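Local structure of 433aa long hypothetical phosphoribosylglycinamide formyl transferase (Pyrococcus horikoshii, 2DWC) at residues Gly354-Phe359 / Arg414-Asp419. The protein binds adenosine-5'-diphosphate and is probably an enzyme of the ATP-grasp superfamily, akin to PurT. Numbering follows the deposited sequence.
Sequences GYSPRF and RTRSSD. With SO4 (sulfate ion), chain G.
Arg414 pairs with Arg358 as an antiparallel, hydrogen-bonded beta bridge: Arg358 N donates to Arg414 O (2.9 Å) and Arg414 N to Arg358 O (3.1 Å). Their side chains run the same way, Arg358 CG against Arg414 CG at 3.5 Å, and the guanidinium planes, 7° apart, form an offset stack; CD of Arg358 lies over the centre of the Arg414 group, and the bend at chi3 (83°) turns the Arg358 guanidinium flat above it. A sulfate, probably from the crystallisation liquor, meets the Arg414 edge in plane, NE and NH2 both donating to O3. Arg414 NH1 donates to Thr415 O, fixing the plane's rotation. Thr415 sets CB 3.4 Å from Tyr355 O and OG1 3.5 Å from Gly354 CA, where glycine has no side chain to obstruct it; OG1 hydrogen-bonds to Ser353 O. Beyond the bridge, Arg416 N donates to Tyr355 O (2.8 Å), while Arg416 NE forms a salt bridge to Asp17 OD2 of the second subunit, an oxygen also hydrogen-bonded to Ser356 OG. The contact joins strand 358-360, outermost of its sheet within the chain, to the end of strand 412-414 and the loop toward strand 421-422, beside strand 380-381; Phe359 continues the sheet into the second subunit.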
ATOM      1  N   GLY B 354      21.308 -18.526   2.117  1.00 29.96           N
ATOM      2  CA  GLY B 354      21.983 -17.826   3.178  1.00 26.54           C
ATOM      3  C   GLY B 354      21.141 -16.781   3.877  1.00 26.05           C
ATOM      4  O   GLY B 354      20.069 -16.395   3.412  1.00 21.34           O
ATOM      5  N   TYR B 355      21.652 -16.317   5.005  1.00 22.43           N
ATOM      6  CA  TYR B 355      20.957 -15.311   5.796  1.00 18.34           C
ATOM      7  C   TYR B 355      21.264 -13.893   5.361  1.00 21.22           C
ATOM      8  O   TYR B 355      22.265 -13.645   4.668  1.00 22.17           O
ATOM      9  CB  TYR B 355      21.372 -15.485   7.254  1.00 22.60           C
ATOM     10  CG  TYR B 355      20.235 -15.426   8.210  1.00 22.91           C
ATOM     11  CD1 TYR B 355      19.911 -14.231   8.862  1.00 23.01           C
ATOM     12  CD2 TYR B 355      19.451 -16.548   8.443  1.00 24.68           C
ATOM     13  CE1 TYR B 355      18.830 -14.172   9.730  1.00 26.44           C
ATOM     14  CE2 TYR B 355      18.344 -16.497   9.307  1.00 24.47           C
ATOM     15  CZ  TYR B 355      18.045 -15.316   9.945  1.00 21.11           C
ATOM     16  OH  TYR B 355      17.000 -15.233  10.822  1.00 27.91           O
ATOM     17  N   SER B 356      20.381 -12.966   5.753  1.00 15.71           N
ATOM     18  CA  SER B 356      20.566 -11.517   5.502  1.00 17.52           C
ATOM     19  C   SER B 356      20.734 -11.159   4.022  1.00 17.27           C
ATOM     20  O   SER B 356      21.758 -10.591   3.624  1.00 18.49           O
ATOM     21  CB  SER B 356      21.805 -10.997   6.286  1.00 17.81           C
ATOM     22  OG  SER B 356      21.745 -11.442   7.665  1.00 18.68           O
ATOM     23  N   PRO B 357      19.715 -11.442   3.204  1.00 17.78           N
ATOM     24  CA  PRO B 357      19.855 -11.118   1.769  1.00 14.80           C
ATOM     25  C   PRO B 357      20.064  -9.639   1.503  1.00 17.72           C
ATOM     26  O   PRO B 357      19.641  -8.762   2.316  1.00 18.66           O
ATOM     27  CB  PRO B 357      18.523 -11.607   1.160  1.00 14.90           C
ATOM     28  CG  PRO B 357      18.058 -12.717   2.164  1.00 19.46           C
ATOM     29  CD  PRO B 357      18.415 -12.084   3.506  1.00 18.54           C
ATOM     30  N   ARG B 358      20.747  -9.317   0.389  1.00 14.75           N
ATOM     31  CA  ARG B 358      20.923  -7.914   0.044  1.00 16.07           C
ATOM     32  C   ARG B 358      20.770  -7.867  -1.485  1.00 18.67           C
ATOM     33  O   ARG B 358      21.023  -8.867  -2.201  1.00 20.12           O
ATOM     34  CB  ARG B 358      22.270  -7.325   0.532  1.00 25.61           C
ATOM     35  CG  ARG B 358      23.488  -8.086   0.370  1.00 35.67           C
ATOM     36  CD  ARG B 358      24.621  -7.206   0.953  1.00 32.71           C
ATOM     37  NE  ARG B 358      24.744  -7.312   2.403  1.00 25.73           N
ATOM     38  CZ  ARG B 358      25.358  -6.418   3.186  1.00 26.66           C
ATOM     39  NH1 ARG B 358      25.905  -5.316   2.664  1.00 25.87           N
ATOM     40  NH2 ARG B 358      25.458  -6.619   4.498  1.00 25.62           N
ATOM     41  N   PHE B 359      20.298  -6.729  -1.959  1.00 17.21           N
ATOM     42  CA  PHE B 359      19.971  -6.574  -3.370  1.00 16.81           C
ATOM     43  C   PHE B 359      20.712  -5.403  -3.933  1.00 19.89           C
ATOM     44  O   PHE B 359      20.702  -4.323  -3.335  1.00 18.39           O
ATOM     45  CB  PHE B 359      18.471  -6.284  -3.480  1.00 16.92           C
ATOM     46  CG  PHE B 359      17.604  -7.271  -2.781  1.00 18.91           C
ATOM     47  CD1 PHE B 359      17.286  -7.125  -1.425  1.00 15.68           C
ATOM     48  CD2 PHE B 359      17.146  -8.399  -3.465  1.00 22.01           C
ATOM     49  CE1 PHE B 359      16.529  -8.092  -0.775  1.00 17.63           C
ATOM     50  CE2 PHE B 359      16.393  -9.372  -2.806  1.00 22.48           C
ATOM     51  CZ  PHE B 359      16.093  -9.197  -1.438  1.00 18.07           C
ATOM     52  N   ARG B 414      22.776 -11.260  -3.035  1.00 19.85           N
ATOM     53  CA  ARG B 414      23.757 -12.099  -2.365  1.00 22.87           C
ATOM     54  C   ARG B 414      23.282 -12.273  -0.941  1.00 26.93           C
ATOM     55  O   ARG B 414      22.307 -11.635  -0.528  1.00 20.93           O
ATOM     56  CB  ARG B 414      25.162 -11.496  -2.369  1.00 24.43           C
ATOM     57  CG  ARG B 414      25.434 -10.348  -1.363  1.00 23.22           C
ATOM     58  CD  ARG B 414      26.979 -10.250  -1.211  1.00 25.02           C
ATOM     59  NE  ARG B 414      27.464  -9.123  -0.400  1.00 27.48           N
ATOM     60  CZ  ARG B 414      27.537  -9.114   0.928  1.00 38.43           C
ATOM     61  NH1 ARG B 414      27.139 -10.174   1.629  1.00 30.44           N
ATOM     62  NH2 ARG B 414      28.056  -8.059   1.558  1.00 31.36           N
ATOM     63  N   THR B 415      23.925 -13.170  -0.202  1.00 21.41           N
ATOM     64  CA  THR B 415      23.556 -13.339   1.205  1.00 18.83           C
ATOM     65  C   THR B 415      24.817 -13.104   2.005  1.00 25.38           C
ATOM     66  O   THR B 415      25.870 -12.791   1.453  1.00 24.30           O
ATOM     67  CB  THR B 415      22.981 -14.720   1.486  1.00 25.28           C
ATOM     68  OG1 THR B 415      23.956 -15.712   1.158  1.00 27.46           O
ATOM     69  CG2 THR B 415      21.742 -14.958   0.615  1.00 22.48           C
ATOM     70  N   ARG B 416      24.722 -13.282   3.313  1.00 20.47           N
ATOM     71  CA  ARG B 416      25.816 -13.006   4.214  1.00 26.83           C
ATOM     72  C   ARG B 416      27.042 -13.827   3.874  1.00 33.13           C
ATOM     73  O   ARG B 416      28.178 -13.355   4.011  1.00 40.36           O
ATOM     74  CB  ARG B 416      25.305 -13.327   5.637  1.00 29.26           C
ATOM     75  CG  ARG B 416      26.186 -13.142   6.729  1.00 46.15           C
ATOM     76  CD  ARG B 416      25.375 -13.168   8.032  1.00 25.68           C
ATOM     77  NE  ARG B 416      25.832 -11.974   8.707  1.00 31.77           N
ATOM     78  CZ  ARG B 416      27.104 -11.754   9.026  1.00 27.12           C
ATOM     79  NH1 ARG B 416      28.035 -12.677   8.759  1.00 28.23           N
ATOM     80  NH2 ARG B 416      27.459 -10.579   9.509  1.00 33.28           N
ATOM     81  N   SER B 417      26.790 -15.042   3.407  1.00 31.91           N
ATOM     82  CA  SER B 417      27.822 -16.000   3.060  1.00 48.06           C
ATOM     83  C   SER B 417      27.773 -16.459   1.590  1.00 49.15           C
ATOM     84  O   SER B 417      27.898 -17.650   1.307  1.00 52.27           O
ATOM     85  CB  SER B 417      27.686 -17.226   3.968  1.00 48.97           C
ATOM     86  OG  SER B 417      26.450 -17.893   3.708  1.00 46.90           O
ATOM     87  N   SER B 418      27.564 -15.537   0.659  1.00 42.43           N
ATOM     88  CA  SER B 418      27.548 -15.904  -0.753  1.00 42.08           C
ATOM     89  C   SER B 418      28.089 -14.736  -1.541  1.00 37.63           C
ATOM     90  O   SER B 418      28.311 -13.654  -0.990  1.00 39.48           O
ATOM     91  CB  SER B 418      26.136 -16.208  -1.251  1.00 41.15           C
ATOM     92  OG  SER B 418      25.522 -15.025  -1.757  1.00 39.96           O
ATOM     93  N   ASP B 419      28.323 -14.953  -2.833  1.00 35.63           N
ATOM     94  CA  ASP B 419      28.791 -13.861  -3.669  1.00 34.77           C
ATOM     95  C   ASP B 419      27.558 -13.370  -4.391  1.00 31.99           C
ATOM     96  O   ASP B 419      26.490 -13.962  -4.270  1.00 33.71           O
ATOM     97  CB  ASP B 419      29.819 -14.344  -4.704  1.00 45.91           C
ATOM     98  CG  ASP B 419      31.128 -14.799  -4.069  1.00 52.43           C
ATOM     99  OD1 ASP B 419      31.611 -14.126  -3.121  1.00 55.22           O
ATOM    100  OD2 ASP B 419      31.675 -15.822  -4.533  1.00 57.93           O
TER
HETATM  101  S   SO4 G 603      29.822  -5.922  -1.151  1.00 44.81           S
HETATM  102  O1  SO4 G 603      30.814  -6.833  -0.491  1.00 54.54           O
HETATM  103  O2  SO4 G 603      29.909  -6.078  -2.641  1.00 55.17           O
HETATM  104  O3  SO4 G 603      28.437  -6.267  -0.686  1.00 54.14           O
HETATM  105  O4  SO4 G 603      30.118  -4.500  -0.777  1.00 59.94           O